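Local coordinates for protein BfpC (Escherichia coli, PDB 3VHJ) that is a membrane protein essential for type IV pilus biogenesis, probably part of the pilus assembly machinery, represented here by its N-terminal cytoplasmic domain, at residues A[97-109]-A[122-134]. The protein carries 1 engineered substitution. Numbering follows the deposited sequence.
Sequences LVIGVDKDGMVHF and FFFDHVAYGYPWD
V127 sits over the face of the F109 ring: its CG2 lies 3.7 Å from the ring centroid and 9° off the ring normal, a CH-pi contact. V127 CG2 also meets V98 CG1 at 3.5 Å. V98 CG1, anti to the backbone N, reaches the ring edges of F122 and F123, while W133 CZ2 comes to the F109 edge at 3.9 Å from F109 CE2. The far edge of the indole (W133 CZ3) meets V101 O at 3.5 Å, with the G100 backbone beside it. Polar groups grip the hairpin turn: K103 N donates to Y131 OH (2.9 Å, 163°), and K103 NZ forms a salt bridge with the syn side of D134 OD2 at 3.0 Å. The Y131 ring meets H108 obliquely, planes at 79°.

Behind this shell, W133 NE1 donates to V127 O at 2.7 Å, with V127 O close to the indole plane, which helps fix the ring's rotation. D102 OD2 accepts from D104 N, an Asx turn within the type I turn D102-G105, and from M106 N just beyond, on opposite carboxylate faces; H108 and F109 form a classic beta bulge opposite G100. Helix 116-127 and its C-terminal loop thus pack on the 96-101/107-113 hairpin through an apolar centre; at the solvent-exposed margin K103 NZ is shared between D134 OD2 and G82 O, and solvent probably screens the charge attraction in part.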
ATOM      1  N   LEU A  97       2.165  -2.602   9.207  1.00 16.63           N
ATOM      2  CA  LEU A  97       2.093  -1.980   7.896  1.00 18.12           C
ATOM      3  C   LEU A  97       2.833  -0.647   7.836  1.00 17.40           C
ATOM      4  O   LEU A  97       2.785   0.136   8.779  1.00 17.37           O
ATOM      5  CB  LEU A  97       0.626  -1.735   7.532  1.00 16.67           C
ATOM      6  CG  LEU A  97      -0.337  -2.916   7.684  1.00 18.08           C
ATOM      7  CD1 LEU A  97      -1.758  -2.436   7.405  1.00 17.34           C
ATOM      8  CD2 LEU A  97       0.063  -4.046   6.735  1.00 17.06           C
ATOM      9  N   VAL A  98       3.531  -0.408   6.730  1.00 16.80           N
ATOM     10  CA  VAL A  98       4.224   0.859   6.521  1.00 16.29           C
ATOM     11  C   VAL A  98       3.739   1.323   5.154  1.00 17.04           C
ATOM     12  O   VAL A  98       3.964   0.649   4.151  1.00 16.33           O
ATOM     13  CB  VAL A  98       5.754   0.702   6.500  1.00 16.64           C
ATOM     14  CG1 VAL A  98       6.408   2.067   6.236  1.00 17.12           C
ATOM     15  CG2 VAL A  98       6.230   0.149   7.841  1.00 18.77           C
ATOM     16  N   ILE A  99       3.065   2.465   5.124  1.00 17.82           N
ATOM     17  CA  ILE A  99       2.512   2.982   3.883  1.00 18.39           C
ATOM     18  C   ILE A  99       2.911   4.424   3.613  1.00 17.28           C
ATOM     19  O   ILE A  99       3.366   5.125   4.505  1.00 17.19           O
ATOM     20  CB  ILE A  99       0.972   2.877   3.897  1.00 18.40           C
ATOM     21  CG1 ILE A  99       0.384   3.820   4.938  1.00 21.05           C
ATOM     22  CG2 ILE A  99       0.555   1.449   4.242  1.00 21.51           C
ATOM     23  CD1 ILE A  99      -1.129   3.785   5.001  1.00 22.11           C
ATOM     24  N   GLY A 100       2.737   4.853   2.367  1.00 16.57           N
ATOM     25  CA  GLY A 100       3.086   6.211   1.991  1.00 16.58           C
ATOM     26  C   GLY A 100       2.478   6.577   0.650  1.00 16.78           C
ATOM     27  O   GLY A 100       2.619   5.832  -0.319  1.00 16.90           O
ATOM     28  N   VAL A 101       1.793   7.718   0.602  1.00 18.84           N
ATOM     29  CA  VAL A 101       1.152   8.200  -0.621  1.00 17.32           C
ATOM     30  C   VAL A 101       1.617   9.642  -0.836  1.00 18.89           C
ATOM     31  O   VAL A 101       1.587  10.457   0.093  1.00 17.45           O
ATOM     32  CB  VAL A 101      -0.387   8.144  -0.482  1.00 19.63           C
ATOM     33  CG1 VAL A 101      -1.053   8.737  -1.709  1.00 18.11           C
ATOM     34  CG2 VAL A 101      -0.830   6.700  -0.290  1.00 18.58           C
ATOM     35  N   ASP A 102       2.054   9.953  -2.055  1.00 18.39           N
ATOM     36  CA  ASP A 102       2.569  11.286  -2.335  1.00 19.45           C
ATOM     37  C   ASP A 102       1.512  12.332  -2.631  1.00 20.44           C
ATOM     38  O   ASP A 102       0.319  12.037  -2.657  1.00 17.85           O
ATOM     39  CB  ASP A 102       3.615  11.234  -3.463  1.00 21.30           C
ATOM     40  CG  ASP A 102       3.011  10.977  -4.831  1.00 23.98           C
ATOM     41  OD1 ASP A 102       3.779  10.618  -5.750  1.00 25.81           O
ATOM     42  OD2 ASP A 102       1.788  11.144  -5.005  1.00 27.92           O
ATOM     43  N   LYS A 103       1.968  13.561  -2.843  1.00 21.30           N
ATOM     44  CA  LYS A 103       1.087  14.689  -3.110  1.00 23.82           C
ATOM     45  C   LYS A 103       0.185  14.488  -4.325  1.00 24.77           C
ATOM     46  O   LYS A 103      -0.851  15.139  -4.445  1.00 23.49           O
ATOM     47  CB  LYS A 103       1.931  15.957  -3.288  1.00 26.29           C
ATOM     48  CG  LYS A 103       1.140  17.256  -3.237  1.00 27.88           C
ATOM     49  CD  LYS A 103       0.464  17.443  -1.886  1.00 29.85           C
ATOM     50  CE  LYS A 103      -0.240  18.785  -1.809  1.00 29.13           C
ATOM     51  NZ  LYS A 103      -0.866  18.998  -0.475  1.00 31.13           N
ATOM     52  N   ASP A 104       0.575  13.588  -5.224  1.00 24.24           N
ATOM     53  CA  ASP A 104      -0.218  13.320  -6.423  1.00 24.77           C
ATOM     54  C   ASP A 104      -1.111  12.096  -6.255  1.00 23.42           C
ATOM     55  O   ASP A 104      -1.789  11.676  -7.194  1.00 22.23           O
ATOM     56  CB  ASP A 104       0.690  13.114  -7.640  1.00 28.78           C
ATOM     57  CG  ASP A 104       1.438  14.372  -8.032  1.00 32.74           C
ATOM     58  OD1 ASP A 104       0.793  15.436  -8.128  1.00 35.28           O
ATOM     59  OD2 ASP A 104       2.667  14.293  -8.257  1.00 37.09           O
ATOM     60  N   GLY A 105      -1.102  11.520  -5.058  1.00 21.39           N
ATOM     61  CA  GLY A 105      -1.926  10.353  -4.804  1.00 19.68           C
ATOM     62  C   GLY A 105      -1.283   9.047  -5.236  1.00 19.21           C
ATOM     63  O   GLY A 105      -1.926   8.003  -5.208  1.00 19.05           O
HETATM   64  N   MSE A 106      -0.018   9.097  -5.639  1.00 18.38           N
HETATM   65  CA  MSE A 106       0.676   7.887  -6.062  1.00 18.99           C
HETATM   66  C   MSE A 106       1.208   7.127  -4.858  1.00 18.32           C
HETATM   67  O   MSE A 106       1.789   7.713  -3.944  1.00 18.03           O
HETATM   68  CB  MSE A 106       1.840   8.228  -7.001  1.00 20.44           C
HETATM   69  CG  MSE A 106       1.432   8.909  -8.310  1.00 24.92           C
HETATM   70 SE   MSE A 106       0.349   7.838  -9.477  1.00 33.12          SE
HETATM   71  CE  MSE A 106      -1.362   8.694  -9.230  1.00 29.09           C
ATOM     72  N   VAL A 107       1.000   5.816  -4.861  1.00 19.39           N
ATOM     73  CA  VAL A 107       1.473   4.989  -3.772  1.00 19.07           C
ATOM     74  C   VAL A 107       2.986   4.843  -3.865  1.00 21.15           C
ATOM     75  O   VAL A 107       3.513   4.348  -4.867  1.00 20.88           O
ATOM     76  CB  VAL A 107       0.815   3.586  -3.810  1.00 19.22           C
ATOM     77  CG1 VAL A 107       1.395   2.708  -2.713  1.00 18.34           C
ATOM     78  CG2 VAL A 107      -0.694   3.716  -3.637  1.00 16.38           C
ATOM     79  N   HIS A 108       3.684   5.301  -2.829  1.00 20.14           N
ATOM     80  CA  HIS A 108       5.139   5.193  -2.785  1.00 22.18           C
ATOM     81  C   HIS A 108       5.548   3.980  -1.964  1.00 20.90           C
ATOM     82  O   HIS A 108       6.527   3.308  -2.283  1.00 21.10           O
ATOM     83  CB  HIS A 108       5.774   6.440  -2.163  1.00 26.06           C
ATOM     84  CG  HIS A 108       5.908   7.591  -3.110  1.00 31.50           C
ATOM     85  ND1 HIS A 108       6.865   8.571  -2.954  1.00 34.20           N
ATOM     86  CD2 HIS A 108       5.198   7.929  -4.213  1.00 32.23           C
ATOM     87  CE1 HIS A 108       6.739   9.463  -3.922  1.00 34.87           C
ATOM     88  NE2 HIS A 108       5.735   9.097  -4.698  1.00 33.53           N
ATOM     89  N   PHE A 109       4.797   3.712  -0.901  1.00 19.13           N
ATOM     90  CA  PHE A 109       5.090   2.579  -0.034  1.00 18.36           C
ATOM     91  C   PHE A 109       3.853   1.792   0.368  1.00 17.64           C
ATOM     92  O   PHE A 109       2.811   2.361   0.701  1.00 15.39           O
ATOM     93  CB  PHE A 109       5.800   3.053   1.242  1.00 17.83           C
ATOM     94  CG  PHE A 109       7.119   3.722   0.989  1.00 20.22           C
ATOM     95  CD1 PHE A 109       8.226   2.977   0.595  1.00 19.40           C
ATOM     96  CD2 PHE A 109       7.254   5.104   1.140  1.00 18.89           C
ATOM     97  CE1 PHE A 109       9.454   3.594   0.352  1.00 20.05           C
ATOM     98  CE2 PHE A 109       8.473   5.731   0.900  1.00 18.48           C
ATOM     99  CZ  PHE A 109       9.578   4.973   0.504  1.00 20.02           C
ATOM    100  N   PHE A 122      12.282  -0.112   8.686  1.00 24.67           N
ATOM    101  CA  PHE A 122      12.001   0.258   7.300  1.00 23.46           C
ATOM    102  C   PHE A 122      11.435   1.675   7.264  1.00 22.35           C
ATOM    103  O   PHE A 122      11.813   2.493   6.426  1.00 22.27           O
ATOM    104  CB  PHE A 122      10.989  -0.705   6.682  1.00 22.42           C
ATOM    105  CG  PHE A 122      10.734  -0.450   5.227  1.00 22.75           C
ATOM    106  CD1 PHE A 122      11.613  -0.926   4.260  1.00 23.04           C
ATOM    107  CD2 PHE A 122       9.631   0.295   4.824  1.00 22.47           C
ATOM    108  CE1 PHE A 122      11.399  -0.660   2.906  1.00 23.97           C
ATOM    109  CE2 PHE A 122       9.406   0.567   3.473  1.00 25.30           C
ATOM    110  CZ  PHE A 122      10.294   0.087   2.512  1.00 25.40           C
ATOM    111  N   PHE A 123      10.522   1.942   8.189  1.00 21.42           N
ATOM    112  CA  PHE A 123       9.871   3.234   8.319  1.00 22.05           C
ATOM    113  C   PHE A 123      10.891   4.361   8.470  1.00 23.70           C
ATOM    114  O   PHE A 123      10.861   5.350   7.732  1.00 21.84           O
ATOM    115  CB  PHE A 123       8.949   3.191   9.538  1.00 21.62           C
ATOM    116  CG  PHE A 123       8.233   4.478   9.819  1.00 22.69           C
ATOM    117  CD1 PHE A 123       7.300   4.989   8.916  1.00 23.45           C
ATOM    118  CD2 PHE A 123       8.446   5.153  11.017  1.00 22.79           C
ATOM    119  CE1 PHE A 123       6.590   6.146   9.206  1.00 21.75           C
ATOM    120  CE2 PHE A 123       7.739   6.315  11.318  1.00 23.01           C
ATOM    121  CZ  PHE A 123       6.807   6.812  10.410  1.00 24.43           C
ATOM    122  N   PHE A 124      11.796   4.210   9.432  1.00 24.37           N
ATOM    123  CA  PHE A 124      12.816   5.221   9.673  1.00 25.16           C
ATOM    124  C   PHE A 124      13.844   5.342   8.555  1.00 24.26           C
ATOM    125  O   PHE A 124      14.194   6.445   8.150  1.00 25.06           O
ATOM    126  CB  PHE A 124      13.550   4.939  10.986  1.00 26.69           C
ATOM    127  CG  PHE A 124      12.814   5.407  12.204  1.00 28.00           C
ATOM    128  CD1 PHE A 124      12.283   4.494  13.108  1.00 29.70           C
ATOM    129  CD2 PHE A 124      12.659   6.767  12.455  1.00 29.19           C
ATOM    130  CE1 PHE A 124      11.606   4.930  14.252  1.00 29.67           C
ATOM    131  CE2 PHE A 124      11.985   7.213  13.590  1.00 30.77           C
ATOM    132  CZ  PHE A 124      11.458   6.290  14.491  1.00 30.09           C
ATOM    133  N   ASP A 125      14.329   4.210   8.054  1.00 24.70           N
ATOM    134  CA  ASP A 125      15.340   4.238   7.007  1.00 24.58           C
ATOM    135  C   ASP A 125      14.866   4.716   5.638  1.00 24.19           C
ATOM    136  O   ASP A 125      15.623   5.359   4.915  1.00 24.12           O
ATOM    137  CB  ASP A 125      15.988   2.859   6.837  1.00 26.25           C
ATOM    138  CG  ASP A 125      16.724   2.393   8.083  1.00 31.02           C
ATOM    139  OD1 ASP A 125      17.265   3.243   8.818  1.00 33.87           O
ATOM    140  OD2 ASP A 125      16.772   1.166   8.314  1.00 34.48           O
ATOM    141  N   HIS A 126      13.619   4.431   5.279  1.00 23.13           N
ATOM    142  CA  HIS A 126      13.153   4.811   3.948  1.00 23.15           C
ATOM    143  C   HIS A 126      11.867   5.611   3.816  1.00 22.15           C
ATOM    144  O   HIS A 126      11.648   6.248   2.789  1.00 22.05           O
ATOM    145  CB  HIS A 126      12.996   3.551   3.095  1.00 24.64           C
ATOM    146  CG  HIS A 126      14.198   2.663   3.092  1.00 25.87           C
ATOM    147  ND1 HIS A 126      15.366   2.995   2.441  1.00 27.31           N
ATOM    148  CD2 HIS A 126      14.416   1.456   3.668  1.00 27.35           C
ATOM    149  CE1 HIS A 126      16.252   2.030   2.614  1.00 27.83           C
ATOM    150  NE2 HIS A 126      15.700   1.085   3.355  1.00 28.92           N
ATOM    151  N   VAL A 127      11.017   5.593   4.832  1.00 20.20           N
ATOM    152  CA  VAL A 127       9.735   6.271   4.712  1.00 20.16           C
ATOM    153  C   VAL A 127       9.542   7.606   5.411  1.00 19.17           C
ATOM    154  O   VAL A 127       9.275   8.614   4.771  1.00 20.77           O
ATOM    155  CB  VAL A 127       8.601   5.323   5.168  1.00 18.79           C
ATOM    156  CG1 VAL A 127       7.238   5.976   4.936  1.00 17.06           C
ATOM    157  CG2 VAL A 127       8.716   4.000   4.426  1.00 17.96           C
ATOM    158  N   ALA A 128       9.653   7.594   6.730  1.00 20.74           N
ATOM    159  CA  ALA A 128       9.453   8.785   7.539  1.00 20.40           C
ATOM    160  C   ALA A 128      10.060  10.063   6.972  1.00 21.73           C
ATOM    161  O   ALA A 128       9.437  11.126   7.012  1.00 19.78           O
ATOM    162  CB  ALA A 128       9.995   8.544   8.943  1.00 21.35           C
ATOM    163  N   TYR A 129      11.271   9.955   6.439  1.00 21.13           N
ATOM    164  CA  TYR A 129      11.964  11.126   5.921  1.00 21.69           C
ATOM    165  C   TYR A 129      12.289  11.048   4.443  1.00 22.81           C
ATOM    166  O   TYR A 129      13.130  11.801   3.958  1.00 24.66           O
ATOM    167  CB  TYR A 129      13.258  11.316   6.709  1.00 20.19           C
ATOM    168  CG  TYR A 129      13.054  11.149   8.197  1.00 19.80           C
ATOM    169  CD1 TYR A 129      12.224  12.017   8.907  1.00 20.12           C
ATOM    170  CD2 TYR A 129      13.663  10.105   8.891  1.00 20.63           C
ATOM    171  CE1 TYR A 129      12.006  11.848  10.276  1.00 21.09           C
ATOM    172  CE2 TYR A 129      13.453   9.926  10.254  1.00 20.80           C
ATOM    173  CZ  TYR A 129      12.622  10.801  10.940  1.00 22.48           C
ATOM    174  OH  TYR A 129      12.400  10.625  12.284  1.00 22.05           O
ATOM    175  N   GLY A 130      11.622  10.155   3.720  1.00 23.06           N
ATOM    176  CA  GLY A 130      11.919  10.017   2.305  1.00 24.36           C
ATOM    177  C   GLY A 130      11.158  10.931   1.367  1.00 24.41           C
ATOM    178  O   GLY A 130      11.473  11.004   0.177  1.00 25.36           O
ATOM    179  N   TYR A 131      10.163  11.633   1.899  1.00 24.76           N
ATOM    180  CA  TYR A 131       9.333  12.527   1.101  1.00 23.51           C
ATOM    181  C   TYR A 131       8.688  13.539   2.056  1.00 23.31           C
ATOM    182  O   TYR A 131       8.479  13.240   3.228  1.00 22.67           O
ATOM    183  CB  TYR A 131       8.275  11.684   0.374  1.00 24.80           C
ATOM    184  CG  TYR A 131       7.332  12.442  -0.530  1.00 24.59           C
ATOM    185  CD1 TYR A 131       6.197  13.072  -0.019  1.00 24.56           C
ATOM    186  CD2 TYR A 131       7.567  12.518  -1.903  1.00 26.10           C
ATOM    187  CE1 TYR A 131       5.316  13.757  -0.852  1.00 24.39           C
ATOM    188  CE2 TYR A 131       6.693  13.204  -2.748  1.00 25.63           C
ATOM    189  CZ  TYR A 131       5.570  13.819  -2.214  1.00 25.63           C
ATOM    190  OH  TYR A 131       4.708  14.502  -3.039  1.00 25.63           O
ATOM    191  N   PRO A 132       8.385  14.756   1.572  1.00 23.76           N
ATOM    192  CA  PRO A 132       7.769  15.796   2.408  1.00 23.67           C
ATOM    193  C   PRO A 132       6.296  15.508   2.692  1.00 22.59           C
ATOM    194  O   PRO A 132       5.420  16.221   2.191  1.00 21.98           O
ATOM    195  CB  PRO A 132       7.929  17.066   1.566  1.00 23.53           C
ATOM    196  CG  PRO A 132       9.000  16.728   0.578  1.00 26.68           C
ATOM    197  CD  PRO A 132       8.725  15.297   0.249  1.00 23.75           C
ATOM    198  N   TRP A 133       6.017  14.482   3.491  1.00 20.69           N
ATOM    199  CA  TRP A 133       4.628  14.117   3.788  1.00 19.97           C
ATOM    200  C   TRP A 133       3.869  15.209   4.528  1.00 20.68           C
ATOM    201  O   TRP A 133       4.405  15.844   5.434  1.00 21.88           O
ATOM    202  CB  TRP A 133       4.555  12.836   4.636  1.00 18.74           C
ATOM    203  CG  TRP A 133       5.543  11.754   4.273  1.00 17.78           C
ATOM    204  CD1 TRP A 133       6.685  11.436   4.950  1.00 18.79           C
ATOM    205  CD2 TRP A 133       5.477  10.860   3.154  1.00 17.02           C
ATOM    206  NE1 TRP A 133       7.337  10.400   4.325  1.00 17.81           N
ATOM    207  CE2 TRP A 133       6.617  10.026   3.219  1.00 18.29           C
ATOM    208  CE3 TRP A 133       4.566  10.680   2.101  1.00 16.50           C
ATOM    209  CZ2 TRP A 133       6.873   9.029   2.271  1.00 18.65           C
ATOM    210  CZ3 TRP A 133       4.821   9.687   1.156  1.00 17.44           C
ATOM    211  CH2 TRP A 133       5.963   8.875   1.248  1.00 18.56           C
ATOM    212  N   ASP A 134       2.613  15.421   4.153  1.00 20.69           N
ATOM    213  CA  ASP A 134       1.802  16.418   4.834  1.00 21.55           C
ATOM    214  C   ASP A 134       1.488  15.881   6.230  1.00 22.32           C
ATOM    215  O   ASP A 134       1.474  16.629   7.208  1.00 21.48           O
ATOM    216  CB  ASP A 134       0.503  16.692   4.064  1.00 20.78           C
ATOM    217  CG  ASP A 134       0.730  17.517   2.810  1.00 21.85           C
ATOM    218  OD1 ASP A 134       1.526  18.475   2.870  1.00 20.52           O
ATOM    219  OD2 ASP A 134       0.104  17.224   1.767  1.00 21.96           O
TER